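Side-chain contacts in thiosulfate reductase (Thermus thermophilus, PDB 2VPZ), which probably acts as an oxidoreductase on sulfur compounds such as polysulfide, using a molybdenum atom, two molybdopterin guanosine dinucleotides and a [4Fe-4S] cluster: residues 175-180 with 187-192; 59-64 with 88-93; 664-669 with 745-750. All coordinates share one frame; numbering follows the deposited sequence.

Contact 1: 175-180 with 187-192; sequences APREVA and RPIGGH
E178 and R177 join helix 168-184 to I189 of the loop that follows it, in a mixed polar and apolar contact at the helix side. The polar part is the carboxylate of E178. Its OE2 accepts the backbone N-H of I189, with N to OE2 at 3.1 Å. The bond is nearly straight, 169° at the hydrogen, and uses the syn lone pair of OE2. The other oxygen is taken up by the neighbouring residue of the helix. NE of R177 gives a hydrogen bond of 3.0 Å to OE1 of E178, part of a salt bridge. It arrives on the anti side and 31° out of the carboxylate plane. One carboxylate thus holds a loop amide and an arginine together. The bend at chi2 (-46°) brings the E178 group round to them.

Helix and loop together lead from strand 165-166 of one parallel sheet to strand 202-206 of the other, within the molybdopterin oxidoreductase region.

The apolar part is I189 against R177. CG2 of I189 sits over the centre of one guanidinium face, 3.4 Å from CZ of R177. CD1 of I189 lies 4.1 Å from CD of R177, and the two side chains cross at an angle. CB of P188 also lies 3.7 Å from OE2 of E178. The R177 side chain is about 8 Å from the bound molybdenum atom. Beyond the contact, NH2 of R177 forms a salt bridge with E193, and V344 of helix 341-354 packs on the same arginine.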
loop_
_atom_site.group_PDB
_atom_site.type_symbol
_atom_site.label_atom_id
_atom_site.label_comp_id
_atom_site.label_asym_id
_atom_site.label_seq_id
_atom_site.Cartn_x
_atom_site.Cartn_y
_atom_site.Cartn_z
ATOM N N ALA A 175 7.952 41.741 -19.138
ATOM C CA ALA A 175 7.522 42.612 -20.233
ATOM C C ALA A 175 6.491 42.015 -21.239
ATOM O O ALA A 175 5.476 42.667 -21.522
ATOM C CB ALA A 175 8.736 43.192 -21.007
ATOM N N PRO A 176 6.748 40.804 -21.805
ATOM C CA PRO A 176 5.764 40.250 -22.727
ATOM C C PRO A 176 4.314 40.197 -22.259
ATOM O O PRO A 176 3.384 40.504 -23.002
ATOM C CB PRO A 176 6.291 38.852 -23.040
ATOM C CG PRO A 176 7.778 38.995 -22.979
ATOM C CD PRO A 176 8.067 40.172 -22.005
ATOM N N ARG A 177 4.112 39.784 -21.019
ATOM C CA ARG A 177 2.775 39.664 -20.506
ATOM C C ARG A 177 2.172 41.007 -20.024
ATOM O O ARG A 177 0.954 41.174 -20.050
ATOM C CB ARG A 177 2.715 38.618 -19.395
ATOM C CG ARG A 177 3.411 39.030 -18.111
ATOM C CD ARG A 177 2.713 38.378 -16.934
ATOM N NE ARG A 177 3.047 38.939 -15.638
ATOM C CZ ARG A 177 3.071 38.249 -14.508
ATOM N NH1 ARG A 177 2.783 36.960 -14.536
ATOM N NH2 ARG A 177 3.387 38.838 -13.364
ATOM N N GLU A 178 3.005 41.955 -19.602
ATOM C CA GLU A 178 2.495 43.253 -19.131
ATOM C C GLU A 178 1.936 44.086 -20.298
ATOM O O GLU A 178 0.911 44.768 -20.166
ATOM C CB GLU A 178 3.562 44.055 -18.356
ATOM C CG GLU A 178 3.970 43.454 -16.988
ATOM C CD GLU A 178 2.781 42.999 -16.127
ATOM O OE1 GLU A 178 2.876 41.916 -15.490
ATOM O OE2 GLU A 178 1.756 43.727 -16.080
ATOM N N VAL A 179 2.631 44.011 -21.430
ATOM C CA VAL A 179 2.266 44.695 -22.672
ATOM C C VAL A 179 0.962 44.034 -23.198
ATOM O O VAL A 179 -0.031 44.737 -23.444
ATOM C CB VAL A 179 3.410 44.585 -23.740
ATOM C CG1 VAL A 179 2.943 45.151 -25.082
ATOM C CG2 VAL A 179 4.676 45.322 -23.236
ATOM N N ALA A 180 0.965 42.705 -23.358
ATOM C CA ALA A 180 -0.211 41.946 -23.805
ATOM C C ALA A 180 -1.455 42.338 -22.964
ATOM O O ALA A 180 -2.526 42.631 -23.514
ATOM C CB ALA A 180 0.051 40.398 -23.692
ATOM N N ARG A 187 -5.731 46.904 -17.765
ATOM C CA ARG A 187 -4.904 46.729 -16.562
ATOM C C ARG A 187 -3.653 45.860 -16.583
ATOM O O ARG A 187 -3.439 45.092 -17.521
ATOM C CB ARG A 187 -5.833 46.211 -15.437
ATOM C CG ARG A 187 -7.344 46.175 -15.736
ATOM C CD ARG A 187 -8.131 45.779 -14.481
ATOM N NE ARG A 187 -8.373 46.910 -13.604
ATOM C CZ ARG A 187 -8.054 47.015 -12.314
ATOM N NH1 ARG A 187 -7.447 46.026 -11.684
ATOM N NH2 ARG A 187 -8.345 48.130 -11.644
ATOM N N PRO A 188 -2.790 46.001 -15.541
ATOM C CA PRO A 188 -1.554 45.198 -15.437
ATOM C C PRO A 188 -1.959 43.779 -14.953
ATOM O O PRO A 188 -3.151 43.513 -14.729
ATOM C CB PRO A 188 -0.721 45.930 -14.368
ATOM C CG PRO A 188 -1.728 46.742 -13.562
ATOM C CD PRO A 188 -2.810 47.111 -14.565
ATOM N N ILE A 189 -1.008 42.841 -14.858
ATOM C CA ILE A 189 -1.345 41.541 -14.271
ATOM C C ILE A 189 -0.815 41.797 -12.830
ATOM O O ILE A 189 -1.507 41.470 -11.873
ATOM C CB ILE A 189 -0.715 40.289 -15.045
ATOM C CG1 ILE A 189 -1.790 39.683 -15.963
ATOM C CG2 ILE A 189 -0.201 39.218 -14.046
ATOM C CD1 ILE A 189 -1.285 39.233 -17.347
ATOM N N GLY A 190 0.348 42.456 -12.702
ATOM C CA GLY A 190 0.906 42.820 -11.403
ATOM C C GLY A 190 1.882 41.879 -10.717
ATOM O O GLY A 190 2.132 40.801 -11.242
ATOM N N GLY A 191 2.419 42.271 -9.556
ATOM C CA GLY A 191 3.345 41.454 -8.785
ATOM C C GLY A 191 2.743 40.263 -8.028
ATOM O O GLY A 191 3.395 39.235 -7.811
ATOM N N HIS A 192 1.478 40.414 -7.604
ATOM C CA HIS A 192 0.719 39.349 -6.894
ATOM C C HIS A 192 -0.383 38.957 -7.899
ATOM O O HIS A 192 -1.528 39.336 -7.718
ATOM C CB HIS A 192 0.058 39.874 -5.576
ATOM C CG HIS A 192 -0.256 38.829 -4.549
ATOM N ND1 HIS A 192 -1.215 37.876 -4.708
ATOM C CD2 HIS A 192 0.270 38.607 -3.341
ATOM C CE1 HIS A 192 -1.265 37.093 -3.655
ATOM N NE2 HIS A 192 -0.359 37.517 -2.802
#

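Contact 2: 59-64 with 88-93; sequences GNRVYK and TTYDPD
Y90 reaches across to R61 and V62 with both its hydroxyl and its ring. The polar interaction is a single hydrogen bond. The backbone N of V62 donates to OH of Y90 over 2.8 Å, and the angle of 171° makes it almost straight. It gives the amide at the start of strand 62-67 a side-chain acceptor. The tyrosine chi1 (-42°) sets CG opposite its own carbonyl carbon, and CB already points towards 59-64.

The ring contacts involve both faces. CD of R61 stands over the centre of one face, 3.5 Å from the centroid of the Y90 ring and only 5° off its normal. This is a CH-pi contact made by the aliphatic part of the arginine. The guanidinium lies further out. Its CZ is 5.3 Å from the centroid of the Y90 ring, a long cation-pi pair that is at most weakly attractive. On the opposite face sits T89, with CB 3.7 Å above the ring plane of Y90. The aromatic ring is thus sandwiched between an arginine methylene and a threonine.

The R61 guanidinium has a second aromatic neighbour, since CE2 of Y63 lies over one of its faces, offset toward the rim. The R61 chain bends at chi2 and touches both tyrosines.

Apolar packing is modest. CB of V62 comes within 4.5 Å of CE1 of Y90.

Both segments fall largely in the Fe4S4 family region. Strand 62-67 is an outer strand, within this chain, of the three-stranded antiparallel sheet, where V62 packs on A55 of strand 52-57. Y90 lies in the loop between helix 80-84 and strand 99-101, and its side chain also touches H509.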
loop_
_atom_site.group_PDB
_atom_site.type_symbol
_atom_site.label_atom_id
_atom_site.label_comp_id
_atom_site.label_asym_id
_atom_site.label_seq_id
_atom_site.Cartn_x
_atom_site.Cartn_y
_atom_site.Cartn_z
ATOM N N GLY A 59 19.450 40.136 21.406
ATOM C CA GLY A 59 20.611 40.975 21.221
ATOM C C GLY A 59 20.698 41.349 19.738
ATOM O O GLY A 59 19.664 41.544 19.083
ATOM N N ASN A 60 21.915 41.403 19.182
ATOM C CA ASN A 60 22.153 41.763 17.777
ATOM C C ASN A 60 22.055 40.618 16.776
ATOM O O ASN A 60 22.865 40.536 15.852
ATOM C CB ASN A 60 23.529 42.442 17.628
ATOM C CG ASN A 60 23.479 43.949 17.827
ATOM O OD1 ASN A 60 24.521 44.632 17.880
ATOM N ND2 ASN A 60 22.274 44.477 17.926
ATOM N N ARG A 61 21.071 39.743 16.933
ATOM C CA ARG A 61 20.982 38.617 16.021
ATOM C C ARG A 61 19.596 37.953 15.900
ATOM O O ARG A 61 19.002 37.530 16.897
ATOM C CB ARG A 61 22.046 37.573 16.395
ATOM C CG ARG A 61 21.806 36.173 15.838
ATOM C CD ARG A 61 22.783 35.738 14.740
ATOM N NE ARG A 61 22.674 34.301 14.508
ATOM C CZ ARG A 61 23.616 33.393 14.755
ATOM N NH1 ARG A 61 24.788 33.768 15.248
ATOM N NH2 ARG A 61 23.370 32.102 14.540
ATOM N N VAL A 62 19.107 37.887 14.666
ATOM C CA VAL A 62 17.823 37.285 14.339
ATOM C C VAL A 62 17.976 35.738 14.205
ATOM O O VAL A 62 18.535 35.243 13.220
ATOM C CB VAL A 62 17.251 37.922 13.007
ATOM C CG1 VAL A 62 16.002 37.153 12.536
ATOM C CG2 VAL A 62 16.929 39.424 13.230
ATOM N N TYR A 63 17.499 34.995 15.204
ATOM C CA TYR A 63 17.578 33.528 15.238
ATOM C C TYR A 63 16.477 32.772 14.486
ATOM O O TYR A 63 16.697 31.656 13.977
ATOM C CB TYR A 63 17.598 33.018 16.700
ATOM C CG TYR A 63 18.938 33.176 17.387
ATOM C CD1 TYR A 63 19.188 34.259 18.241
ATOM C CD2 TYR A 63 19.981 32.276 17.132
ATOM C CE1 TYR A 63 20.451 34.448 18.825
ATOM C CE2 TYR A 63 21.247 32.450 17.703
ATOM C CZ TYR A 63 21.480 33.541 18.552
ATOM O OH TYR A 63 22.716 33.737 19.110
ATOM N N LYS A 64 15.305 33.391 14.410
ATOM C CA LYS A 64 14.118 32.815 13.796
ATOM C C LYS A 64 13.216 33.899 13.212
ATOM O O LYS A 64 13.150 35.037 13.696
ATOM C CB LYS A 64 13.344 31.990 14.842
ATOM C CG LYS A 64 12.227 31.058 14.310
ATOM C CD LYS A 64 12.792 29.904 13.467
ATOM C CE LYS A 64 11.818 28.728 13.327
ATOM N NZ LYS A 64 10.747 28.973 12.316
ATOM N N THR A 88 22.614 35.862 5.632
ATOM C CA THR A 88 23.501 36.784 4.904
ATOM C C THR A 88 23.968 37.925 5.853
ATOM O O THR A 88 25.090 38.434 5.751
ATOM C CB THR A 88 22.837 37.423 3.650
ATOM O OG1 THR A 88 22.542 36.414 2.690
ATOM C CG2 THR A 88 23.776 38.503 3.035
ATOM N N THR A 89 23.102 38.297 6.780
ATOM C CA THR A 89 23.417 39.325 7.747
ATOM C C THR A 89 24.557 38.853 8.667
ATOM O O THR A 89 25.308 39.674 9.190
ATOM C CB THR A 89 22.174 39.679 8.653
ATOM O OG1 THR A 89 21.032 39.941 7.844
ATOM C CG2 THR A 89 22.480 40.891 9.550
ATOM N N TYR A 90 24.697 37.537 8.834
ATOM C CA TYR A 90 25.715 36.919 9.721
ATOM C C TYR A 90 26.710 36.039 8.989
ATOM O O TYR A 90 27.150 34.986 9.467
ATOM C CB TYR A 90 25.026 36.156 10.833
ATOM C CG TYR A 90 23.848 36.927 11.373
ATOM C CD1 TYR A 90 22.536 36.494 11.139
ATOM C CD2 TYR A 90 24.034 38.138 12.046
ATOM C CE1 TYR A 90 21.430 37.254 11.559
ATOM C CE2 TYR A 90 22.942 38.916 12.480
ATOM C CZ TYR A 90 21.632 38.468 12.233
ATOM O OH TYR A 90 20.548 39.222 12.646
ATOM N N ASP A 91 27.069 36.525 7.802
ATOM C CA ASP A 91 28.012 35.889 6.900
ATOM C C ASP A 91 29.385 36.653 7.024
ATOM O O ASP A 91 29.431 37.853 6.740
ATOM C CB ASP A 91 27.365 35.984 5.479
ATOM C CG ASP A 91 28.260 35.423 4.342
ATOM O OD1 ASP A 91 29.374 34.933 4.628
ATOM O OD2 ASP A 91 27.812 35.495 3.160
ATOM N N PRO A 92 30.496 35.969 7.471
ATOM C CA PRO A 92 31.843 36.549 7.616
ATOM C C PRO A 92 32.495 37.272 6.385
ATOM O O PRO A 92 33.508 38.013 6.517
ATOM C CB PRO A 92 32.717 35.393 8.150
ATOM C CG PRO A 92 31.939 34.127 7.751
ATOM C CD PRO A 92 30.482 34.559 7.869
ATOM N N ASP A 93 31.922 37.008 5.206
ATOM C CA ASP A 93 32.342 37.559 3.880
ATOM C C ASP A 93 31.412 38.711 3.457
ATOM O O ASP A 93 31.630 39.381 2.438
ATOM C CB ASP A 93 32.309 36.554 2.688
ATOM C CG ASP A 93 32.874 35.151 3.017
ATOM O OD1 ASP A 93 33.844 35.044 3.765
ATOM O OD2 ASP A 93 32.322 34.165 2.440
#

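Contact 3: 664-669 with 745-750; sequences GDYVML and ERPRLP
The hydroxyl of Y666, whose ring packs on P747 and R746, is hydrogen-bonded to OE1 of E646. This bond holds the far end of a largely buried side chain. NH2 of R746 stands nearby, 3.6 Å from OH of Y666.

The main contact is apolar. CD of P747 lies over one face of the Y666 ring, 3.6 Å from the centroid and 16° off the normal. It is a CH-pi contact, shifted toward the CD2 and CE2 side, and CD2 of Y666 is 3.5 Å from CD of P747. The two side chains cross at about a right angle. The R746 chain bends at chi3 (-58°), which turns its guanidinium back to the tyrosine. One face of that group then meets CE1 of Y666, with the two planes 63° apart. Near the backbone, CB of Y666 touches the carbonyl O of E745 at 3.8 Å.

The segment 745-750 follows strand 738-744 directly. Strand 666-671 runs antiparallel between 738-744 and 676-683 in the mixed sheet of the dinucleotide-binding domain. Strand 676-683 adds R681 beside Y666 and P679 beside P747.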
loop_
_atom_site.group_PDB
_atom_site.type_symbol
_atom_site.label_atom_id
_atom_site.label_comp_id
_atom_site.label_asym_id
_atom_site.label_seq_id
_atom_site.Cartn_x
_atom_site.Cartn_y
_atom_site.Cartn_z
ATOM N N GLY A 664 26.966 9.272 -11.564
ATOM C CA GLY A 664 27.820 10.239 -10.881
ATOM C C GLY A 664 28.819 11.025 -11.713
ATOM O O GLY A 664 29.696 11.669 -11.167
ATOM N N ASP A 665 28.697 10.980 -13.031
ATOM C CA ASP A 665 29.626 11.709 -13.903
ATOM C C ASP A 665 29.471 13.221 -13.899
ATOM O O ASP A 665 28.438 13.759 -13.506
ATOM C CB ASP A 665 29.535 11.222 -15.359
ATOM C CG ASP A 665 30.002 9.788 -15.568
ATOM O OD1 ASP A 665 30.507 9.184 -14.598
ATOM O OD2 ASP A 665 29.860 9.281 -16.711
ATOM N N TYR A 666 30.520 13.901 -14.358
ATOM C CA TYR A 666 30.551 15.352 -14.489
ATOM C C TYR A 666 30.729 15.649 -15.955
ATOM O O TYR A 666 31.152 14.796 -16.739
ATOM C CB TYR A 666 31.620 15.984 -13.625
ATOM C CG TYR A 666 31.108 16.133 -12.218
ATOM C CD1 TYR A 666 31.008 15.026 -11.377
ATOM C CD2 TYR A 666 30.639 17.372 -11.756
ATOM C CE1 TYR A 666 30.456 15.128 -10.114
ATOM C CE2 TYR A 666 30.079 17.500 -10.489
ATOM C CZ TYR A 666 29.990 16.369 -9.666
ATOM O OH TYR A 666 29.430 16.487 -8.412
ATOM N N VAL A 667 30.420 16.884 -16.319
ATOM C CA VAL A 667 30.474 17.260 -17.732
ATOM C C VAL A 667 30.674 18.777 -17.877
ATOM O O VAL A 667 30.370 19.530 -16.941
ATOM C CB VAL A 667 29.063 16.865 -18.352
ATOM C CG1 VAL A 667 28.488 18.045 -19.127
ATOM C CG2 VAL A 667 29.155 15.599 -19.227
ATOM N N MET A 668 31.243 19.216 -19.000
ATOM C CA MET A 668 31.320 20.672 -19.289
ATOM C C MET A 668 30.189 20.918 -20.303
ATOM O O MET A 668 29.915 20.055 -21.148
ATOM C CB MET A 668 32.622 21.113 -20.001
ATOM C CG MET A 668 33.939 20.918 -19.279
ATOM S SD MET A 668 34.084 21.933 -17.749
ATOM C CE MET A 668 34.012 23.632 -18.407
ATOM N N LEU A 669 29.536 22.075 -20.204
ATOM C CA LEU A 669 28.508 22.465 -21.192
ATOM C C LEU A 669 29.193 23.500 -22.145
ATOM O O LEU A 669 29.778 24.489 -21.704
ATOM C CB LEU A 669 27.261 23.115 -20.511
ATOM C CG LEU A 669 26.517 22.185 -19.541
ATOM C CD1 LEU A 669 25.465 22.972 -18.758
ATOM C CD2 LEU A 669 25.868 20.981 -20.278
ATOM N N GLU A 745 36.228 15.796 -15.530
ATOM C CA GLU A 745 36.629 15.176 -14.253
ATOM C C GLU A 745 35.760 15.683 -13.100
ATOM O O GLU A 745 35.313 16.833 -13.128
ATOM C CB GLU A 745 38.071 15.545 -13.833
ATOM C CG GLU A 745 39.239 15.212 -14.769
ATOM C CD GLU A 745 39.674 13.739 -14.718
ATOM O OE1 GLU A 745 39.102 12.963 -13.913
ATOM O OE2 GLU A 745 40.594 13.364 -15.490
ATOM N N ARG A 746 35.547 14.850 -12.083
ATOM C CA ARG A 746 34.831 15.291 -10.877
ATOM C C ARG A 746 35.647 16.531 -10.342
ATOM O O ARG A 746 36.889 16.534 -10.418
ATOM C CB ARG A 746 34.781 14.161 -9.804
ATOM C CG ARG A 746 35.355 14.555 -8.403
ATOM C CD ARG A 746 34.916 13.651 -7.195
ATOM N NE ARG A 746 33.463 13.544 -6.962
ATOM C CZ ARG A 746 32.632 14.494 -6.518
ATOM N NH1 ARG A 746 33.069 15.711 -6.225
ATOM N NH2 ARG A 746 31.337 14.220 -6.356
ATOM N N PRO A 747 34.974 17.593 -9.831
ATOM C CA PRO A 747 35.747 18.744 -9.334
ATOM C C PRO A 747 36.335 18.566 -7.909
ATOM O O PRO A 747 35.787 17.824 -7.095
ATOM C CB PRO A 747 34.755 19.900 -9.413
ATOM C CG PRO A 747 33.443 19.228 -9.082
ATOM C CD PRO A 747 33.534 17.886 -9.829
ATOM N N ARG A 748 37.452 19.220 -7.613
ATOM C CA ARG A 748 38.069 19.138 -6.289
ATOM C C ARG A 748 37.819 20.523 -5.666
ATOM O O ARG A 748 38.326 21.545 -6.125
ATOM C CB ARG A 748 39.546 18.707 -6.433
ATOM C CG ARG A 748 39.707 17.242 -7.022
ATOM C CD ARG A 748 40.998 17.017 -7.893
ATOM N NE ARG A 748 40.896 16.044 -8.999
ATOM C CZ ARG A 748 40.701 16.331 -10.294
ATOM N NH1 ARG A 748 40.572 17.593 -10.685
ATOM N NH2 ARG A 748 40.653 15.358 -11.213
ATOM N N LEU A 749 36.983 20.546 -4.637
ATOM C CA LEU A 749 36.543 21.787 -4.009
ATOM C C LEU A 749 36.713 21.774 -2.508
ATOM O O LEU A 749 36.867 20.694 -1.923
ATOM C CB LEU A 749 35.058 21.992 -4.323
ATOM C CG LEU A 749 34.616 22.240 -5.759
ATOM C CD1 LEU A 749 33.195 21.674 -6.002
ATOM C CD2 LEU A 749 34.707 23.749 -6.040
ATOM N N PRO A 750 36.662 22.953 -1.852
ATOM C CA PRO A 750 36.824 22.879 -0.402
ATOM C C PRO A 750 35.614 22.198 0.271
ATOM O O PRO A 750 34.569 21.953 -0.358
ATOM C CB PRO A 750 36.975 24.336 0.040
ATOM C CG PRO A 750 37.200 25.135 -1.259
ATOM C CD PRO A 750 36.468 24.333 -2.302
#

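Along the chain, contact 2 comes first, then contact 1, then contact 3. None touches another. The centres of contacts 1 and 2 are 36 Å apart, those of 1 and 3 41 Å, and those of 2 and 3 32 Å. Contacts 2 and 3 approach most closely, at about 11 Å between nearest atoms. They share no sheet. Contact 2 lies in the Fe4S4 region, contact 1 on the helix and loop that connect the two parallel sheets in chain order, and contact 3 at the sheet of the dinucleotide-binding domain, as structural packing. The three lie in separate parts of the fold, so each settles its own local packing.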